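PDB 5C2V: hydrazine synthase subunit alpha from Candidatus Kuenenia stuttgartiensis, which catalyses the second half-reaction of the hydrazine synthase complex, condensing hydroxylamine made in the gamma subunit with ammonia to give hydrazine. Local coordinates for residues D[461-466]-D[757-762]; D[506-511]-D[640-645]; D[57-62]-D[91-96]; D[124-129]-D[183-188]. All blocks are in the same frame, centred on the assembly; numbering follows the deposited sequence.

In the fold
The four contacts fall into two pairs. Interactions 1 and 2, with centres about 7 Å apart, join the middle-domain sheet to the cytochrome c region, and they are linked by a probable hydrogen bond from Gln641 NE2 to Gln466 OE1, 2.6 Å long. The side chain of Arg463 lies about 9 Å from a heme c. Interactions 3 and 4 belong to the N-terminal propeller domain, their centres about 16 Å apart; Ala94 CB packs 3.5 Å from Cys125 O. Ile59 of interaction 3 is about 9 Å from bound trimethyl glycine. Interactions 1 and 3 lie on opposite sides of the chain's centre, about 48 Å apart between their centres, while interaction 4 comes within about 12 Å of interaction 1 at the nearest atoms.

Interaction 1: D[461-466]-D[757-762]; sequences AVRIIQ and IVEWID
A salt bridge between Arg463 and Asp762 pins the antiparallel sheet of the middle domain to the last turn of helix 751-762 in the cytochrome c region. Strand 461-466 and this helix segment run at 57° to each other with their axes 11.6 Å apart, a gap wide enough that long side chains must span it. Arg463 does most of the spanning. Its CG lies anti to the backbone N, the chain continues straight through CD, and a bend at chi3 then swings the guanidinium group across Asp762. NH1 of Arg463 meets Asp762 OD2 at 2.7 Å, but the bond is weak as a hydrogen bond, with an N-H...O angle of 128°. The guanidinium and carboxylate planes stand 72° apart, so this is not a flat two-pronged pairing. Other partners fix both groups: Arg463 NE, NH1 and NH2 bond to Tyr508 OH, Gln530 OE1 and Gly536 O, while Asp762 OD2 and OD1 accept from the backbone N of Ser538 and of Ala713. Glu759 touches Arg463 through its CG; its carboxylate is bonded to Tyr508 OH and Arg642. With every guanidinium nitrogen bonded, the buried positive charge is probably well stabilised. Two residues along the strand, Ile465 CD1 comes to 4.4 Å from Asp762 O, and Arg463 NH2 rests 4.0 Å from Glu759 CG.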
loop_
_atom_site.group_PDB
_atom_site.type_symbol
_atom_site.label_atom_id
_atom_site.label_comp_id
_atom_site.label_asym_id
_atom_site.label_seq_id
_atom_site.Cartn_x
_atom_site.Cartn_y
_atom_site.Cartn_z
ATOM N N ALA D 461 14.157 14.585 -24.878
ATOM C CA ALA D 461 13.021 14.282 -25.737
ATOM C C ALA D 461 11.912 13.558 -24.984
ATOM O O ALA D 461 11.998 13.343 -23.775
ATOM C CB ALA D 461 13.473 13.453 -26.930
ATOM N N VAL D 462 10.867 13.193 -25.718
ATOM C CA VAL D 462 9.756 12.427 -25.177
ATOM C C VAL D 462 9.342 11.333 -26.153
ATOM O O VAL D 462 9.331 11.537 -27.375
ATOM C CB VAL D 462 8.527 13.315 -24.862
ATOM C CG1 VAL D 462 8.810 14.230 -23.680
ATOM C CG2 VAL D 462 8.105 14.118 -26.085
ATOM N N ARG D 463 9.016 10.168 -25.601
ATOM C CA ARG D 463 8.492 9.059 -26.383
ATOM C C ARG D 463 6.975 9.005 -26.266
ATOM O O ARG D 463 6.423 9.045 -25.167
ATOM C CB ARG D 463 9.102 7.728 -25.931
ATOM C CG ARG D 463 8.535 6.521 -26.668
ATOM C CD ARG D 463 9.098 5.207 -26.148
ATOM N NE ARG D 463 10.534 5.083 -26.379
ATOM C CZ ARG D 463 11.453 5.147 -25.420
ATOM N NH1 ARG D 463 11.085 5.329 -24.160
ATOM N NH2 ARG D 463 12.739 5.025 -25.723
ATOM N N ILE D 464 6.308 8.917 -27.410
ATOM C CA ILE D 464 4.856 8.852 -27.462
ATOM C C ILE D 464 4.413 7.482 -27.957
ATOM O O ILE D 464 4.794 7.046 -29.055
ATOM C CB ILE D 464 4.266 9.944 -28.368
ATOM C CG1 ILE D 464 4.949 11.287 -28.098
ATOM C CG2 ILE D 464 2.764 10.048 -28.159
ATOM C CD1 ILE D 464 4.465 12.407 -28.990
ATOM N N ILE D 465 3.598 6.831 -27.132
ATOM C CA ILE D 465 3.211 5.435 -27.302
ATOM C C ILE D 465 1.701 5.289 -27.483
ATOM O O ILE D 465 0.928 5.900 -26.750
ATOM C CB ILE D 465 3.650 4.599 -26.077
ATOM C CG1 ILE D 465 5.175 4.604 -25.941
ATOM C CG2 ILE D 465 3.117 3.177 -26.159
ATOM C CD1 ILE D 465 5.675 3.947 -24.673
ATOM N N GLN D 466 1.283 4.478 -28.453
ATOM C CA GLN D 466 -0.139 4.210 -28.660
ATOM C C GLN D 466 -0.528 2.806 -28.210
ATOM O O GLN D 466 0.039 1.816 -28.673
ATOM C CB GLN D 466 -0.520 4.396 -30.128
ATOM C CG GLN D 466 -1.983 4.098 -30.422
ATOM C CD GLN D 466 -2.319 4.212 -31.895
ATOM O OE1 GLN D 466 -1.536 4.737 -32.684
ATOM N NE2 GLN D 466 -3.493 3.717 -32.273
ATOM N N ILE D 757 16.627 -2.920 -27.616
ATOM C CA ILE D 757 16.326 -3.550 -26.333
ATOM C C ILE D 757 15.743 -2.529 -25.352
ATOM O O ILE D 757 14.754 -2.807 -24.663
ATOM C CB ILE D 757 17.579 -4.203 -25.716
ATOM C CG1 ILE D 757 18.108 -5.305 -26.635
ATOM C CG2 ILE D 757 17.266 -4.768 -24.339
ATOM C CD1 ILE D 757 19.330 -6.015 -26.098
ATOM N N VAL D 758 16.353 -1.346 -25.304
ATOM C CA VAL D 758 15.867 -0.259 -24.455
ATOM C C VAL D 758 14.408 0.083 -24.759
ATOM O O VAL D 758 13.577 0.170 -23.850
ATOM C CB VAL D 758 16.724 1.013 -24.621
ATOM C CG1 VAL D 758 16.098 2.180 -23.871
ATOM C CG2 VAL D 758 18.146 0.764 -24.141
ATOM N N GLU D 759 14.106 0.266 -26.041
ATOM C CA GLU D 759 12.746 0.546 -26.486
ATOM C C GLU D 759 11.793 -0.575 -26.100
ATOM O O GLU D 759 10.680 -0.320 -25.634
ATOM C CB GLU D 759 12.704 0.757 -28.001
ATOM C CG GLU D 759 13.175 2.125 -28.455
ATOM C CD GLU D 759 13.020 2.324 -29.950
ATOM O OE1 GLU D 759 13.217 1.348 -30.705
ATOM O OE2 GLU D 759 12.695 3.454 -30.369
ATOM N N TRP D 760 12.236 -1.813 -26.299
ATOM C CA TRP D 760 11.431 -2.979 -25.952
ATOM C C TRP D 760 11.045 -2.969 -24.478
ATOM O O TRP D 760 9.885 -3.191 -24.133
ATOM C CB TRP D 760 12.181 -4.270 -26.287
ATOM C CG TRP D 760 11.530 -5.497 -25.723
ATOM C CD1 TRP D 760 10.297 -5.991 -26.037
ATOM C CD2 TRP D 760 12.084 -6.390 -24.749
ATOM N NE1 TRP D 760 10.047 -7.134 -25.316
ATOM C CE2 TRP D 760 11.129 -7.400 -24.519
ATOM C CE3 TRP D 760 13.293 -6.433 -24.049
ATOM C CZ2 TRP D 760 11.345 -8.441 -23.618
ATOM C CZ3 TRP D 760 13.507 -7.467 -23.157
ATOM C CH2 TRP D 760 12.539 -8.457 -22.948
ATOM N N ILE D 761 12.017 -2.700 -23.612
ATOM C CA ILE D 761 11.757 -2.669 -22.176
ATOM C C ILE D 761 10.857 -1.496 -21.785
ATOM O O ILE D 761 9.924 -1.657 -20.996
ATOM C CB ILE D 761 13.068 -2.599 -21.373
ATOM C CG1 ILE D 761 13.926 -3.832 -21.657
ATOM C CG2 ILE D 761 12.781 -2.491 -19.888
ATOM C CD1 ILE D 761 15.177 -3.913 -20.816
ATOM N N ASP D 762 11.130 -0.322 -22.347
ATOM C CA ASP D 762 10.333 0.868 -22.058
ATOM C C ASP D 762 8.884 0.717 -22.519
ATOM O O ASP D 762 7.977 1.329 -21.952
ATOM C CB ASP D 762 10.959 2.102 -22.711
ATOM C CG ASP D 762 11.852 2.874 -21.760
ATOM O OD1 ASP D 762 12.158 2.349 -20.669
ATOM O OD2 ASP D 762 12.252 4.004 -22.108
#

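Interaction 2: D[506-511]-D[640-645]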
loop_
_atom_site.group_PDB
_atom_site.type_symbol
_atom_site.label_atom_id
_atom_site.label_comp_id
_atom_site.label_asym_id
_atom_site.label_seq_id
_atom_site.Cartn_x
_atom_site.Cartn_y
_atom_site.Cartn_z
ATOM N N ILE D 506 4.027 5.839 -31.243
ATOM C CA ILE D 506 3.493 6.944 -32.029
ATOM C C ILE D 506 4.664 7.727 -32.597
ATOM O O ILE D 506 4.695 8.043 -33.789
ATOM C CB ILE D 506 2.590 7.875 -31.195
ATOM C CG1 ILE D 506 1.175 7.309 -31.115
ATOM C CG2 ILE D 506 2.544 9.270 -31.801
ATOM C CD1 ILE D 506 0.204 8.201 -30.378
ATOM N N GLY D 507 5.635 8.029 -31.743
ATOM C CA GLY D 507 6.845 8.681 -32.214
ATOM C C GLY D 507 7.530 9.525 -31.161
ATOM O O GLY D 507 7.027 9.673 -30.057
ATOM N N TYR D 508 8.671 10.101 -31.512
ATOM C CA TYR D 508 9.446 10.881 -30.556
ATOM C C TYR D 508 9.388 12.369 -30.864
ATOM O O TYR D 508 9.272 12.766 -32.023
ATOM C CB TYR D 508 10.900 10.418 -30.542
ATOM C CG TYR D 508 11.105 9.003 -30.056
ATOM C CD1 TYR D 508 11.437 8.746 -28.733
ATOM C CD2 TYR D 508 10.990 7.925 -30.926
ATOM C CE1 TYR D 508 11.643 7.456 -28.286
ATOM C CE2 TYR D 508 11.193 6.630 -30.487
ATOM C CZ TYR D 508 11.517 6.402 -29.166
ATOM O OH TYR D 508 11.718 5.115 -28.721
ATOM N N GLN D 509 9.468 13.194 -29.824
ATOM C CA GLN D 509 9.502 14.641 -30.024
ATOM C C GLN D 509 10.518 15.304 -29.102
ATOM O O GLN D 509 10.579 14.993 -27.919
ATOM C CB GLN D 509 8.117 15.247 -29.798
ATOM C CG GLN D 509 8.019 16.705 -30.208
ATOM C CD GLN D 509 8.335 16.914 -31.675
ATOM O OE1 GLN D 509 9.100 17.809 -32.035
ATOM N NE2 GLN D 509 7.746 16.087 -32.531
ATOM N N TYR D 510 11.312 16.225 -29.639
ATOM C CA TYR D 510 12.360 16.863 -28.846
ATOM C C TYR D 510 11.783 17.774 -27.764
ATOM O O TYR D 510 10.638 18.216 -27.851
ATOM C CB TYR D 510 13.317 17.655 -29.745
ATOM C CG TYR D 510 12.687 18.801 -30.510
ATOM C CD1 TYR D 510 12.592 20.070 -29.949
ATOM C CD2 TYR D 510 12.208 18.620 -31.801
ATOM C CE1 TYR D 510 12.024 21.120 -30.647
ATOM C CE2 TYR D 510 11.640 19.665 -32.507
ATOM C CZ TYR D 510 11.550 20.913 -31.925
ATOM O OH TYR D 510 10.986 21.955 -32.623
ATOM N N VAL D 511 12.589 18.038 -26.741
ATOM C CA VAL D 511 12.189 18.907 -25.640
ATOM C C VAL D 511 13.105 20.126 -25.564
ATOM O O VAL D 511 14.326 20.001 -25.660
ATOM C CB VAL D 511 12.211 18.152 -24.291
ATOM C CG1 VAL D 511 11.960 19.106 -23.132
ATOM C CG2 VAL D 511 11.181 17.037 -24.292
ATOM N N LYS D 640 1.472 1.580 -41.003
ATOM C CA LYS D 640 2.928 1.641 -40.938
ATOM C C LYS D 640 3.498 1.998 -39.560
ATOM O O LYS D 640 4.712 2.139 -39.415
ATOM C CB LYS D 640 3.428 2.636 -41.985
ATOM C CG LYS D 640 2.731 2.465 -43.326
ATOM C CD LYS D 640 3.164 3.502 -44.343
ATOM C CE LYS D 640 4.537 3.185 -44.898
ATOM N NZ LYS D 640 4.885 4.095 -46.023
ATOM N N GLN D 641 2.635 2.154 -38.559
ATOM C CA GLN D 641 3.089 2.523 -37.216
ATOM C C GLN D 641 4.005 1.453 -36.620
ATOM O O GLN D 641 3.659 0.272 -36.586
ATOM C CB GLN D 641 1.895 2.768 -36.289
ATOM C CG GLN D 641 2.260 3.492 -34.998
ATOM C CD GLN D 641 1.064 3.709 -34.090
ATOM O OE1 GLN D 641 0.309 2.781 -33.806
ATOM N NE2 GLN D 641 0.887 4.943 -33.630
ATOM N N ARG D 642 5.171 1.881 -36.144
ATOM C CA ARG D 642 6.219 0.959 -35.712
ATOM C C ARG D 642 6.103 0.541 -34.248
ATOM O O ARG D 642 5.769 1.349 -33.380
ATOM C CB ARG D 642 7.596 1.587 -35.955
ATOM C CG ARG D 642 8.768 0.651 -35.699
ATOM C CD ARG D 642 10.097 1.333 -35.983
ATOM N NE ARG D 642 10.370 2.424 -35.051
ATOM C CZ ARG D 642 11.106 2.302 -33.951
ATOM N NH1 ARG D 642 11.648 1.131 -33.641
ATOM N NH2 ARG D 642 11.304 3.348 -33.161
ATOM N N THR D 643 6.383 -0.733 -33.990
ATOM C CA THR D 643 6.458 -1.263 -32.634
ATOM C C THR D 643 7.659 -2.195 -32.517
ATOM O O THR D 643 8.265 -2.563 -33.523
ATOM C CB THR D 643 5.183 -2.027 -32.238
ATOM O OG1 THR D 643 5.178 -2.255 -30.822
ATOM C CG2 THR D 643 5.114 -3.362 -32.963
ATOM N N VAL D 644 8.006 -2.567 -31.290
ATOM C CA VAL D 644 9.086 -3.520 -31.070
ATOM C C VAL D 644 8.531 -4.870 -30.629
ATOM O O VAL D 644 7.926 -4.986 -29.563
ATOM C CB VAL D 644 10.089 -3.015 -30.018
ATOM C CG1 VAL D 644 11.225 -4.012 -29.853
ATOM C CG2 VAL D 644 10.631 -1.652 -30.416
ATOM N N ASP D 645 8.735 -5.885 -31.461
ATOM C CA ASP D 645 8.271 -7.235 -31.165
ATOM C C ASP D 645 9.454 -8.128 -30.804
ATOM O O ASP D 645 10.460 -8.146 -31.512
ATOM C CB ASP D 645 7.506 -7.812 -32.359
ATOM C CG ASP D 645 6.817 -9.121 -32.034
ATOM O OD1 ASP D 645 7.460 -10.184 -32.176
ATOM O OD2 ASP D 645 5.631 -9.089 -31.644
#
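Gln641 lays its amide nitrogen against the aliphatic base of Ile506, NE2 lying 3.5 Å from CG1 and 3.7 Å from CA. The glutamine chain is extended, CG anti to the backbone N (chi1 -165°), which carries the amide from the loop over to the strand. Ile506 directs its CB away from the loop overall, and its flank receives the contact. The amide's own bonds go elsewhere: NE2 to Gln466 OE1, and OE1 to Tyr468 OH. A second, looser touch joins Tyr508 and Arg642. Their flat groups meet edge to edge, with Tyr508 CE2 4.2 Å from Arg642 NH2 and each close to the plane of the other, so this is no cation-pi stack. Both groups converge on the Glu759 carboxylate. Ile506 and Gly507 both face Ile464 in a classic beta bulge, where the backbone of Gly507 takes a conformation that would press a side chain on the preceding carbonyl O. The bulge lies on strand 503-510, beside strand 461-467 in the middle-domain sheet. Arg642 shares a backbone hydrogen bond with Ile505, Val644 packs on Glu759 and Trp760 of helix 751-762, and Asp645 caps the N-terminus of helix 646-657.

Interaction 3: D[57-62]-D[91-96]; sequences SRIVLF and FAFAGV
Strands 58-62 and 91-96 face each other without a hydrogen bond, their backbones nearest at the Ile59 and Phe93 CA atoms, 8.8 Å apart. Ile59 fills the gap. Its CG1 is anti to the carbonyl carbon (chi1 -58°), and the chain then extends so that CD1 reaches the root of the Phe93 side chain, 3.5 Å from CB and 3.7 Å from CG, approaching the ring obliquely. The other branch, CG2, is 4.2 Å from Phe91 CE1. Both phenylalanines hold CG between the backbone N and the carbonyl carbon, with chi1 of 69° for Phe91 and 63° for Phe93, and the isoleucine's two branches reach one ring residue each. This is apolar packing between two sheets of the six-bladed beta-propeller. Next to Ile59, Arg58 makes a weak hydrogen bond to trimethyl glycine, and Phe93 meets Phe76 of the same pocket edge-to-face. Strand 31-37 pairs with the Ile59 strand, whereas Met108 of strand 103-109 packs against both phenylalanines.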
loop_
_atom_site.group_PDB
_atom_site.type_symbol
_atom_site.label_atom_id
_atom_site.label_comp_id
_atom_site.label_asym_id
_atom_site.label_seq_id
_atom_site.Cartn_x
_atom_site.Cartn_y
_atom_site.Cartn_z
ATOM N N SER D 57 -35.154 -8.203 -16.780
ATOM C CA SER D 57 -35.487 -7.064 -15.929
ATOM C C SER D 57 -36.454 -6.106 -16.608
ATOM O O SER D 57 -36.423 -5.932 -17.826
ATOM C CB SER D 57 -34.226 -6.309 -15.519
ATOM O OG SER D 57 -33.314 -7.178 -14.879
ATOM N N ARG D 58 -37.311 -5.483 -15.808
ATOM C CA ARG D 58 -38.314 -4.570 -16.340
ATOM C C ARG D 58 -38.218 -3.189 -15.700
ATOM O O ARG D 58 -37.826 -3.057 -14.542
ATOM C CB ARG D 58 -39.715 -5.147 -16.133
ATOM C CG ARG D 58 -40.109 -5.291 -14.672
ATOM C CD ARG D 58 -41.363 -6.129 -14.514
ATOM N NE ARG D 58 -41.903 -6.044 -13.161
ATOM C CZ ARG D 58 -42.926 -6.769 -12.718
ATOM N NH1 ARG D 58 -43.517 -7.642 -13.522
ATOM N NH2 ARG D 58 -43.354 -6.624 -11.472
ATOM N N ILE D 59 -38.568 -2.160 -16.465
ATOM C CA ILE D 59 -38.625 -0.801 -15.940
ATOM C C ILE D 59 -40.066 -0.449 -15.599
ATOM O O ILE D 59 -40.963 -0.613 -16.427
ATOM C CB ILE D 59 -38.065 0.223 -16.939
ATOM C CG1 ILE D 59 -36.621 -0.125 -17.299
ATOM C CG2 ILE D 59 -38.154 1.631 -16.372
ATOM C CD1 ILE D 59 -35.976 0.864 -18.232
ATOM N N VAL D 60 -40.289 0.030 -14.380
ATOM C CA VAL D 60 -41.647 0.267 -13.907
ATOM C C VAL D 60 -41.863 1.667 -13.335
ATOM O O VAL D 60 -40.925 2.323 -12.863
ATOM C CB VAL D 60 -42.045 -0.763 -12.832
ATOM C CG1 VAL D 60 -42.110 -2.160 -13.431
ATOM C CG2 VAL D 60 -41.067 -0.723 -11.675
ATOM N N LEU D 61 -43.119 2.104 -13.388
ATOM C CA LEU D 61 -43.545 3.385 -12.837
ATOM C C LEU D 61 -44.438 3.166 -11.620
ATOM O O LEU D 61 -45.370 2.359 -11.657
ATOM C CB LEU D 61 -44.283 4.209 -13.895
ATOM C CG LEU D 61 -44.902 5.537 -13.456
ATOM C CD1 LEU D 61 -43.840 6.474 -12.905
ATOM C CD2 LEU D 61 -45.643 6.187 -14.615
ATOM N N PHE D 62 -44.151 3.895 -10.546
ATOM C CA PHE D 62 -44.847 3.714 -9.279
ATOM C C PHE D 62 -45.326 5.045 -8.705
ATOM O O PHE D 62 -44.561 6.008 -8.618
ATOM C CB PHE D 62 -43.934 3.001 -8.278
ATOM C CG PHE D 62 -44.500 2.911 -6.890
ATOM C CD1 PHE D 62 -45.458 1.961 -6.578
ATOM C CD2 PHE D 62 -44.060 3.766 -5.892
ATOM C CE1 PHE D 62 -45.976 1.874 -5.298
ATOM C CE2 PHE D 62 -44.575 3.684 -4.612
ATOM C CZ PHE D 62 -45.533 2.736 -4.315
ATOM N N PHE D 91 -38.630 9.441 -20.910
ATOM C CA PHE D 91 -37.334 8.996 -20.420
ATOM C C PHE D 91 -36.600 8.116 -21.430
ATOM O O PHE D 91 -37.201 7.577 -22.364
ATOM C CB PHE D 91 -37.493 8.245 -19.093
ATOM C CG PHE D 91 -38.180 6.916 -19.222
ATOM C CD1 PHE D 91 -37.443 5.747 -19.339
ATOM C CD2 PHE D 91 -39.561 6.833 -19.217
ATOM C CE1 PHE D 91 -38.073 4.524 -19.456
ATOM C CE2 PHE D 91 -40.194 5.614 -19.332
ATOM C CZ PHE D 91 -39.450 4.458 -19.451
ATOM N N ALA D 92 -35.294 7.982 -21.226
ATOM C CA ALA D 92 -34.455 7.128 -22.055
ATOM C C ALA D 92 -33.899 5.984 -21.217
ATOM O O ALA D 92 -33.774 6.103 -19.998
ATOM C CB ALA D 92 -33.325 7.928 -22.682
ATOM N N PHE D 93 -33.568 4.876 -21.872
ATOM C CA PHE D 93 -33.094 3.698 -21.163
ATOM C C PHE D 93 -32.307 2.754 -22.062
ATOM O O PHE D 93 -32.153 2.994 -23.259
ATOM C CB PHE D 93 -34.276 2.951 -20.538
ATOM C CG PHE D 93 -35.262 2.416 -21.544
ATOM C CD1 PHE D 93 -36.236 3.239 -22.086
ATOM C CD2 PHE D 93 -35.221 1.089 -21.938
ATOM C CE1 PHE D 93 -37.144 2.750 -23.008
ATOM C CE2 PHE D 93 -36.127 0.593 -22.859
ATOM C CZ PHE D 93 -37.090 1.426 -23.393
ATOM N N ALA D 94 -31.810 1.676 -21.465
ATOM C CA ALA D 94 -31.154 0.612 -22.209
ATOM C C ALA D 94 -32.059 -0.609 -22.214
ATOM O O ALA D 94 -32.648 -0.952 -21.188
ATOM C CB ALA D 94 -29.804 0.279 -21.602
ATOM N N GLY D 95 -32.180 -1.263 -23.363
ATOM C CA GLY D 95 -33.091 -2.386 -23.464
ATOM C C GLY D 95 -32.776 -3.421 -24.522
ATOM O O GLY D 95 -32.085 -3.146 -25.506
ATOM N N VAL D 96 -33.288 -4.628 -24.304
ATOM C CA VAL D 96 -33.219 -5.693 -25.293
ATOM C C VAL D 96 -34.630 -6.037 -25.753
ATOM O O VAL D 96 -35.425 -6.581 -24.987
ATOM C CB VAL D 96 -32.537 -6.956 -24.734
ATOM C CG1 VAL D 96 -32.381 -8.001 -25.829
ATOM C CG2 VAL D 96 -31.189 -6.607 -24.129
#

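Interaction 4: D[124-129]-D[183-188]; sequences TCRSPI and YAYNLY
Tyr185 reaches Thr124 with its hydroxyl end. The CB of the tyrosine sets off to one side, its CG anti to the carbonyl carbon (chi1 -77°), and the length of the ring then brings OH to 3.4 Å from Thr124 CG2 and 3.6 Å from Thr124 CB. With Thr124 OG1 turned beside the backbone N (chi1 -46°), the methyl CG2 lies anti to that N and makes the contact; no hydrogen bond links the two hydroxyls, and Tyr185 OH bonds to His51 ND1. Tyr185 lies in the loop just before strand 186-191. In this antiparallel sheet of the propeller domain, strands 124-131 and 186-191 both pair with 154-171, and the tyrosine crosses this intervening strand, touching Ser169 and Ser171. Tyr183 CD1 sits at the edge of the Tyr185 ring, in its plane. Arg126 adds its aliphatic part, CG lying 4.4 Å from Tyr185 CE2, while its NE forms a salt bridge with Asp81. Ser127 OG stands over the centre of the Arg126 guanidinium, 3.4 Å above its plane.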
loop_
_atom_site.group_PDB
_atom_site.type_symbol
_atom_site.label_atom_id
_atom_site.label_comp_id
_atom_site.label_asym_id
_atom_site.label_seq_id
_atom_site.Cartn_x
_atom_site.Cartn_y
_atom_site.Cartn_z
ATOM N N THR D 124 -22.825 -3.484 -27.141
ATOM C CA THR D 124 -23.722 -3.226 -26.017
ATOM C C THR D 124 -23.798 -1.734 -25.678
ATOM O O THR D 124 -22.801 -1.018 -25.779
ATOM C CB THR D 124 -23.268 -4.000 -24.764
ATOM O OG1 THR D 124 -22.966 -5.355 -25.121
ATOM C CG2 THR D 124 -24.348 -3.985 -23.691
ATOM N N CYS D 125 -24.981 -1.270 -25.275
ATOM C CA CYS D 125 -25.181 0.124 -24.878
ATOM C C CYS D 125 -25.967 0.228 -23.572
ATOM O O CYS D 125 -26.906 -0.537 -23.348
ATOM C CB CYS D 125 -25.911 0.898 -25.977
ATOM S SG CYS D 125 -25.174 0.775 -27.619
ATOM N N ARG D 126 -25.590 1.176 -22.719
ATOM C CA ARG D 126 -26.322 1.417 -21.479
ATOM C C ARG D 126 -26.046 2.790 -20.860
ATOM O O ARG D 126 -25.207 3.556 -21.346
ATOM C CB ARG D 126 -26.001 0.325 -20.454
ATOM C CG ARG D 126 -24.532 0.225 -20.076
ATOM C CD ARG D 126 -24.311 -0.863 -19.037
ATOM N NE ARG D 126 -25.081 -0.621 -17.820
ATOM C CZ ARG D 126 -24.592 -0.044 -16.728
ATOM N NH1 ARG D 126 -23.326 0.351 -16.696
ATOM N NH2 ARG D 126 -25.365 0.138 -15.667
ATOM N N SER D 127 -26.758 3.062 -19.768
ATOM C CA SER D 127 -26.694 4.329 -19.033
ATOM C C SER D 127 -26.765 5.587 -19.906
ATOM O O SER D 127 -25.829 6.386 -19.914
ATOM C CB SER D 127 -25.419 4.372 -18.188
ATOM O OG SER D 127 -25.435 3.361 -17.195
ATOM N N PRO D 128 -27.874 5.769 -20.643
ATOM C CA PRO D 128 -28.038 6.998 -21.426
ATOM C C PRO D 128 -28.462 8.186 -20.563
ATOM O O PRO D 128 -29.202 8.004 -19.597
ATOM C CB PRO D 128 -29.134 6.626 -22.421
ATOM C CG PRO D 128 -29.982 5.660 -21.670
ATOM C CD PRO D 128 -29.050 4.886 -20.765
ATOM N N ILE D 129 -27.998 9.383 -20.910
ATOM C CA ILE D 129 -28.450 10.606 -20.253
ATOM C C ILE D 129 -28.693 11.700 -21.284
ATOM O O ILE D 129 -28.123 11.674 -22.377
ATOM C CB ILE D 129 -27.436 11.125 -19.207
ATOM C CG1 ILE D 129 -26.085 11.411 -19.865
ATOM C CG2 ILE D 129 -27.290 10.144 -18.051
ATOM C CD1 ILE D 129 -25.083 12.065 -18.942
ATOM N N TYR D 183 -15.195 -7.175 -22.708
ATOM C CA TYR D 183 -15.829 -5.904 -23.033
ATOM C C TYR D 183 -14.857 -4.745 -22.822
ATOM O O TYR D 183 -14.038 -4.785 -21.907
ATOM C CB TYR D 183 -17.087 -5.701 -22.183
ATOM C CG TYR D 183 -16.878 -5.942 -20.702
ATOM C CD1 TYR D 183 -16.512 -4.905 -19.854
ATOM C CD2 TYR D 183 -17.051 -7.208 -20.153
ATOM C CE1 TYR D 183 -16.321 -5.122 -18.500
ATOM C CE2 TYR D 183 -16.864 -7.434 -18.801
ATOM C CZ TYR D 183 -16.499 -6.388 -17.980
ATOM O OH TYR D 183 -16.310 -6.608 -16.634
ATOM N N ALA D 184 -14.944 -3.714 -23.658
ATOM C CA ALA D 184 -14.313 -2.439 -23.327
ATOM C C ALA D 184 -15.271 -1.289 -23.619
ATOM O O ALA D 184 -15.553 -0.983 -24.777
ATOM C CB ALA D 184 -13.015 -2.266 -24.100
ATOM N N TYR D 185 -15.754 -0.648 -22.561
ATOM C CA TYR D 185 -16.700 0.456 -22.693
ATOM C C TYR D 185 -16.049 1.814 -22.927
ATOM O O TYR D 185 -14.902 2.047 -22.544
ATOM C CB TYR D 185 -17.607 0.516 -21.466
ATOM C CG TYR D 185 -18.691 -0.534 -21.498
ATOM C CD1 TYR D 185 -18.464 -1.810 -21.006
ATOM C CD2 TYR D 185 -19.938 -0.253 -22.045
ATOM C CE1 TYR D 185 -19.449 -2.775 -21.044
ATOM C CE2 TYR D 185 -20.930 -1.212 -22.087
ATOM C CZ TYR D 185 -20.681 -2.471 -21.585
ATOM O OH TYR D 185 -21.667 -3.431 -21.623
ATOM N N ASN D 186 -16.804 2.702 -23.562
ATOM C CA ASN D 186 -16.409 4.093 -23.725
ATOM C C ASN D 186 -17.645 4.985 -23.775
ATOM O O ASN D 186 -18.772 4.494 -23.716
ATOM C CB ASN D 186 -15.565 4.265 -24.984
ATOM C CG ASN D 186 -14.090 4.027 -24.731
ATOM O OD1 ASN D 186 -13.526 4.539 -23.764
ATOM N ND2 ASN D 186 -13.453 3.261 -25.608
ATOM N N LEU D 187 -17.438 6.293 -23.883
ATOM C CA LEU D 187 -18.560 7.224 -23.920
ATOM C C LEU D 187 -18.859 7.694 -25.339
ATOM O O LEU D 187 -17.951 7.982 -26.119
ATOM C CB LEU D 187 -18.296 8.427 -23.013
ATOM C CG LEU D 187 -18.279 8.156 -21.507
ATOM C CD1 LEU D 187 -18.180 9.458 -20.727
ATOM C CD2 LEU D 187 -19.510 7.366 -21.085
ATOM N N TYR D 188 -20.147 7.759 -25.659
ATOM C CA TYR D 188 -20.612 8.221 -26.958
ATOM C C TYR D 188 -21.583 9.384 -26.806
ATOM O O TYR D 188 -22.441 9.379 -25.913
ATOM C CB TYR D 188 -21.303 7.090 -27.725
ATOM C CG TYR D 188 -20.387 6.029 -28.288
ATOM C CD1 TYR D 188 -20.001 4.937 -27.522
ATOM C CD2 TYR D 188 -19.931 6.105 -29.598
ATOM C CE1 TYR D 188 -19.172 3.959 -28.039
ATOM C CE2 TYR D 188 -19.103 5.132 -30.124
ATOM C CZ TYR D 188 -18.727 4.062 -29.340
ATOM O OH TYR D 188 -17.902 3.091 -29.860
#